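Long-range contacts in glucanase (PDB 5GY3), which probably hydrolyses internal beta-1,4-glucosidic bonds of cellulose and related beta-glucans, as a family 8 endoglucanase: residues 128-133 against 178-183; 153-158 against 172-177. All coordinates share one frame; numbering follows the deposited sequence.

Contact 1: residues 128-133 against 178-183; sequences AGRQVM and QALLGQ
Strand 130-133 runs across the C-terminal part of helix 167-183, with Arg130 facing Ala179 and Leu180. The strand axis and the axis of residues 178-183 come within 9.9 Å and stand nearly perpendicular, at 85°. The nearest alpha carbons are those of Arg130 and Leu180, 8.6 Å apart. This is a beta hairpin leaning on a helix: strands 124-127 and 130-133 pair antiparallel, and Ala128 and Gly129 lie in the turn between them, both with positive phi. Side chains carry the contact.

Arg130 does most of the work. Its chain is extended from CG to NE and slides past Leu180 in the opposite direction, CD lying 3.9 Å from Leu180 CG. This reach lays the guanidinium flat over the methyl of Ala179. Ala179 CB sits above the centre of the group, 3.5 Å from Arg130 CZ. The charged end is also fixed in rotation, because Arg130 NH1 forms a salt bridge with Asp176 one turn earlier on the same helix. The backbone N of Gln131 bonds to the other carboxylate oxygen of Asp176.

Deeper in, Val132 and Leu180 cross at about a right angle. Val132 CG1 meets Leu180 CD1 at 3.5 Å, and both residues are buried. The Val132 torsion (chi1 -49°) sets CG1 opposite the carbonyl carbon and sends that methyl to Leu180. Leu180 also packs on Met204 of strand 204-206.

At the more exposed end Gln183 approaches Arg130 from the opposite direction, its amide plane turned 65° from the guanidinium. A water bridges the two. It lies in the guanidinium plane, at the edge, and accepts from Arg130 NE at 2.8 Å and from Gln183 NE2 at 3.1 Å.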
loop_
_atom_site.group_PDB
_atom_site.type_symbol
_atom_site.label_atom_id
_atom_site.label_comp_id
_atom_site.label_asym_id
_atom_site.label_seq_id
_atom_site.Cartn_x
_atom_site.Cartn_y
_atom_site.Cartn_z
ATOM N N ALA A 128 -9.161 -19.341 9.080
ATOM C CA ALA A 128 -9.045 -19.114 10.528
ATOM C C ALA A 128 -10.241 -18.325 11.075
ATOM O O ALA A 128 -10.116 -17.497 11.983
ATOM C CB ALA A 128 -7.720 -18.419 10.865
ATOM N N GLY A 129 -11.422 -18.587 10.524
ATOM C CA GLY A 129 -12.629 -17.952 11.012
ATOM C C GLY A 129 -12.837 -16.512 10.601
ATOM O O GLY A 129 -13.705 -15.841 11.175
ATOM N N ARG A 130 -12.080 -16.012 9.626
ATOM C CA ARG A 130 -12.172 -14.620 9.209
ATOM C C ARG A 130 -12.063 -14.518 7.692
ATOM O O ARG A 130 -11.615 -15.450 7.019
ATOM C CB ARG A 130 -11.078 -13.774 9.866
ATOM C CG ARG A 130 -11.315 -13.622 11.358
ATOM C CD ARG A 130 -10.519 -12.518 11.948
ATOM N NE ARG A 130 -10.635 -12.492 13.403
ATOM C CZ ARG A 130 -11.549 -11.802 14.070
ATOM N NH1 ARG A 130 -12.461 -11.083 13.423
ATOM N NH2 ARG A 130 -11.551 -11.833 15.402
ATOM N N GLN A 131 -12.505 -13.372 7.163
ATOM C CA GLN A 131 -12.254 -13.012 5.774
ATOM C C GLN A 131 -10.893 -12.342 5.698
ATOM O O GLN A 131 -10.619 -11.422 6.469
ATOM C CB GLN A 131 -13.326 -12.059 5.241
ATOM C CG GLN A 131 -14.736 -12.649 5.260
ATOM C CD GLN A 131 -14.842 -13.891 4.402
ATOM O OE1 GLN A 131 -14.918 -13.804 3.171
ATOM N NE2 GLN A 131 -14.845 -15.062 5.043
ATOM N N VAL A 132 -10.044 -12.806 4.778
ATOM C CA VAL A 132 -8.687 -12.285 4.631
ATOM C C VAL A 132 -8.394 -12.075 3.149
ATOM O O VAL A 132 -8.809 -12.872 2.300
ATOM C CB VAL A 132 -7.627 -13.218 5.272
ATOM C CG1 VAL A 132 -8.026 -13.604 6.683
ATOM C CG2 VAL A 132 -7.455 -14.471 4.479
ATOM N N MET A 133 -7.666 -11.002 2.842
ATOM C CA MET A 133 -7.205 -10.720 1.490
ATOM C C MET A 133 -5.792 -11.269 1.303
ATOM O O MET A 133 -4.868 -10.887 2.034
ATOM C CB MET A 133 -7.220 -9.221 1.202
ATOM C CG MET A 133 -6.689 -8.882 -0.177
ATOM S SD MET A 133 -6.716 -7.110 -0.545
ATOM C CE MET A 133 -8.486 -6.836 -0.725
ATOM N N GLN A 178 -8.583 -5.439 10.747
ATOM C CA GLN A 178 -8.191 -4.773 11.982
ATOM C C GLN A 178 -8.015 -5.781 13.115
ATOM O O GLN A 178 -7.045 -5.706 13.873
ATOM C CB GLN A 178 -9.216 -3.705 12.341
ATOM C CG GLN A 178 -9.256 -2.581 11.325
ATOM C CD GLN A 178 -10.121 -1.428 11.769
ATOM O OE1 GLN A 178 -10.383 -1.252 12.956
ATOM N NE2 GLN A 178 -10.573 -0.632 10.812
ATOM N N ALA A 179 -8.923 -6.755 13.223
ATOM C CA ALA A 179 -8.800 -7.739 14.296
ATOM C C ALA A 179 -7.538 -8.577 14.138
ATOM O O ALA A 179 -6.833 -8.831 15.121
ATOM C CB ALA A 179 -10.033 -8.640 14.348
ATOM N N LEU A 180 -7.231 -9.020 12.914
ATOM C CA LEU A 180 -6.016 -9.808 12.714
ATOM C C LEU A 180 -4.775 -8.979 13.022
ATOM O O LEU A 180 -3.881 -9.429 13.746
ATOM C CB LEU A 180 -5.965 -10.359 11.286
ATOM C CG LEU A 180 -6.846 -11.583 11.017
ATOM C CD1 LEU A 180 -6.979 -11.805 9.513
ATOM C CD2 LEU A 180 -6.296 -12.853 11.734
ATOM N N LEU A 181 -4.717 -7.751 12.490
ATOM C CA LEU A 181 -3.576 -6.883 12.769
ATOM C C LEU A 181 -3.405 -6.665 14.267
ATOM O O LEU A 181 -2.271 -6.632 14.771
ATOM C CB LEU A 181 -3.740 -5.553 12.025
ATOM C CG LEU A 181 -2.678 -4.459 12.216
ATOM C CD1 LEU A 181 -1.292 -4.978 11.836
ATOM C CD2 LEU A 181 -3.028 -3.195 11.422
ATOM N N GLY A 182 -4.522 -6.533 14.997
ATOM C CA GLY A 182 -4.447 -6.353 16.443
ATOM C C GLY A 182 -3.824 -7.537 17.150
ATOM O O GLY A 182 -3.227 -7.386 18.223
ATOM N N GLN A 183 -3.917 -8.722 16.549
ATOM C CA GLN A 183 -3.318 -9.918 17.116
ATOM C C GLN A 183 -1.873 -10.119 16.694
ATOM O O GLN A 183 -1.204 -10.978 17.263
ATOM C CB GLN A 183 -4.150 -11.151 16.733
ATOM C CG GLN A 183 -5.572 -11.095 17.279
ATOM C CD GLN A 183 -6.497 -12.098 16.603
ATOM O OE1 GLN A 183 -6.037 -13.031 15.956
ATOM N NE2 GLN A 183 -7.809 -11.904 16.749
HETATM O O HOH W 1 -8.829 -14.094 14.812
#

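Contact 2: residues 153-158 against 172-177; sequences FIFPAW and TLQTDG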
loop_
_atom_site.group_PDB
_atom_site.type_symbol
_atom_site.label_atom_id
_atom_site.label_comp_id
_atom_site.label_asym_id
_atom_site.label_seq_id
_atom_site.Cartn_x
_atom_site.Cartn_y
_atom_site.Cartn_z
ATOM N N PHE A 153 -3.407 -4.481 3.818
ATOM C CA PHE A 153 -4.720 -4.184 4.413
ATOM C C PHE A 153 -4.941 -2.672 4.330
ATOM O O PHE A 153 -4.743 -1.929 5.294
ATOM C CB PHE A 153 -4.815 -4.628 5.872
ATOM C CG PHE A 153 -4.553 -6.098 6.138
ATOM C CD1 PHE A 153 -4.381 -7.026 5.120
ATOM C CD2 PHE A 153 -4.489 -6.540 7.456
ATOM C CE1 PHE A 153 -4.128 -8.375 5.419
ATOM C CE2 PHE A 153 -4.247 -7.882 7.761
ATOM C CZ PHE A 153 -4.065 -8.792 6.739
ATOM N N ILE A 154 -5.370 -2.203 3.162
ATOM C CA ILE A 154 -5.418 -0.746 2.898
ATOM C C ILE A 154 -6.761 -0.249 3.427
ATOM O O ILE A 154 -7.727 -0.023 2.691
ATOM C CB ILE A 154 -5.180 -0.419 1.427
ATOM C CG1 ILE A 154 -3.871 -1.087 0.978
ATOM C CG2 ILE A 154 -5.075 1.106 1.253
ATOM C CD1 ILE A 154 -3.475 -0.806 -0.463
ATOM N N PHE A 155 -6.803 -0.035 4.741
ATOM C CA PHE A 155 -8.050 0.312 5.421
ATOM C C PHE A 155 -8.787 1.506 4.820
ATOM O O PHE A 155 -10.016 1.416 4.673
ATOM C CB PHE A 155 -7.763 0.550 6.912
ATOM C CG PHE A 155 -7.120 -0.623 7.587
ATOM C CD1 PHE A 155 -7.832 -1.798 7.785
ATOM C CD2 PHE A 155 -5.800 -0.554 8.005
ATOM C CE1 PHE A 155 -7.235 -2.899 8.410
ATOM C CE2 PHE A 155 -5.195 -1.653 8.623
ATOM C CZ PHE A 155 -5.921 -2.815 8.830
ATOM N N PRO A 156 -8.145 2.622 4.448
ATOM C CA PRO A 156 -8.943 3.737 3.908
ATOM C C PRO A 156 -9.555 3.430 2.547
ATOM O O PRO A 156 -10.646 3.936 2.232
ATOM C CB PRO A 156 -7.933 4.893 3.842
ATOM C CG PRO A 156 -6.595 4.210 3.712
ATOM C CD PRO A 156 -6.720 2.988 4.584
ATOM N N ALA A 157 -8.884 2.614 1.733
ATOM C CA ALA A 157 -9.477 2.168 0.480
ATOM C C ALA A 157 -10.685 1.279 0.734
ATOM O O ALA A 157 -11.724 1.432 0.083
ATOM C CB ALA A 157 -8.439 1.433 -0.354
ATOM N N TRP A 158 -10.563 0.328 1.669
ATOM C CA TRP A 158 -11.672 -0.579 1.947
ATOM C C TRP A 158 -12.904 0.183 2.426
ATOM O O TRP A 158 -14.037 -0.165 2.071
ATOM C CB TRP A 158 -11.255 -1.614 2.985
ATOM C CG TRP A 158 -10.166 -2.533 2.516
ATOM C CD1 TRP A 158 -9.570 -2.550 1.286
ATOM C CD2 TRP A 158 -9.544 -3.572 3.280
ATOM N NE1 TRP A 158 -8.622 -3.544 1.236
ATOM C CE2 TRP A 158 -8.583 -4.181 2.451
ATOM C CE3 TRP A 158 -9.715 -4.049 4.590
ATOM C CZ2 TRP A 158 -7.794 -5.253 2.880
ATOM C CZ3 TRP A 158 -8.927 -5.107 5.023
ATOM C CH2 TRP A 158 -7.980 -5.698 4.170
ATOM N N THR A 172 -16.947 -6.258 6.537
ATOM C CA THR A 172 -16.453 -7.447 7.226
ATOM C C THR A 172 -14.953 -7.611 7.030
ATOM O O THR A 172 -14.229 -7.951 7.975
ATOM C CB THR A 172 -17.205 -8.680 6.731
ATOM O OG1 THR A 172 -18.554 -8.634 7.217
ATOM C CG2 THR A 172 -16.521 -9.974 7.211
ATOM N N LEU A 173 -14.468 -7.387 5.807
ATOM C CA LEU A 173 -13.030 -7.490 5.562
ATOM C C LEU A 173 -12.268 -6.485 6.413
ATOM O O LEU A 173 -11.225 -6.807 7.002
ATOM C CB LEU A 173 -12.723 -7.282 4.071
ATOM C CG LEU A 173 -11.308 -7.698 3.636
ATOM C CD1 LEU A 173 -11.163 -9.235 3.610
ATOM C CD2 LEU A 173 -10.911 -7.080 2.297
ATOM N N GLN A 174 -12.790 -5.265 6.514
ATOM C CA GLN A 174 -12.139 -4.269 7.361
ATOM C C GLN A 174 -12.157 -4.686 8.826
ATOM O O GLN A 174 -11.137 -4.582 9.516
ATOM C CB GLN A 174 -12.797 -2.907 7.174
ATOM C CG GLN A 174 -12.324 -1.908 8.198
ATOM C CD GLN A 174 -12.242 -0.514 7.654
ATOM O OE1 GLN A 174 -11.349 0.256 8.028
ATOM N NE2 GLN A 174 -13.179 -0.166 6.769
ATOM N N THR A 175 -13.306 -5.164 9.319
ATOM C CA THR A 175 -13.394 -5.639 10.696
ATOM C C THR A 175 -12.397 -6.758 10.959
ATOM O O THR A 175 -11.692 -6.758 11.974
ATOM C CB THR A 175 -14.811 -6.131 10.978
ATOM O OG1 THR A 175 -15.712 -5.016 10.973
ATOM C CG2 THR A 175 -14.861 -6.842 12.322
ATOM N N ASP A 176 -12.341 -7.732 10.050
ATOM C CA ASP A 176 -11.464 -8.877 10.240
ATOM C C ASP A 176 -9.996 -8.481 10.114
ATOM O O ASP A 176 -9.133 -9.047 10.798
ATOM C CB ASP A 176 -11.832 -9.967 9.234
ATOM C CG ASP A 176 -13.115 -10.725 9.626
ATOM O OD1 ASP A 176 -13.564 -10.569 10.780
ATOM O OD2 ASP A 176 -13.663 -11.489 8.791
ATOM N N GLY A 177 -9.691 -7.528 9.227
ATOM C CA GLY A 177 -8.304 -7.134 9.029
ATOM C C GLY A 177 -7.761 -6.329 10.195
ATOM O O GLY A 177 -6.613 -6.515 10.615
HETATM O O HOH W 2 -14.759 -1.193 5.094
#
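This contact is a buried helix-helix interface in the helical core of the family 8 glycosidase fold. It joins the start of helix 155-164 to helix 167-183. Trp158 supplies the largest surface. Leu173 CD2 sits over one face of the six-membered ring of Trp158 in a CH-pi contact, 3.5 Å from the centroid and only 7° off the normal. Phe153 C and Ile154 N lie above the opposite face of the indole, offset from its centre. At the indole edge, Trp158 CE3 is 3.7 Å from Gln174 CA.

At Gly177, which has no side chain, Phe153 and Phe155 come up to the helix backbone. Phe155 CE1 meets Gly177 C edge-on at 3.9 Å, and Phe153 CD2 lies 3.8 Å from Gly177 O.

Gln174 CG points opposite the backbone N (chi1 170°), and the chain then bends at chi2. This puts Gln174 OE1 3.8 Å from Phe155 CB, with amide and ring planes 18° apart. Gln174 OE1 also takes a weak hydrogen bond from Gln178 NE2.

The side chain of Trp158 is about 8 Å from that of Asp87, the predicted nucleophile. The pair is a helical hairpin, consistent with the (alpha/alpha)6 barrel of family 8.

Overall arrangement
Following the chain from the N terminus, the hairpin strand 130-133 comes first and the start of helix 155-164 second. A short turn then leads into helix 167-183, which supplies the other half of both contacts. Contact 2 closes a short, mostly helical excursion of 13 residues between its segments. Contact 1 closes a longer loop that contains all of contact 2. The two sites lie one after the other along helix 167-183, their centres 9 Å apart. They also touch each other: Gln131 O packs on Leu173 CD1, and Gln178 packs on Phe155. Together they tie the hairpin and two neighbouring helices into one unit.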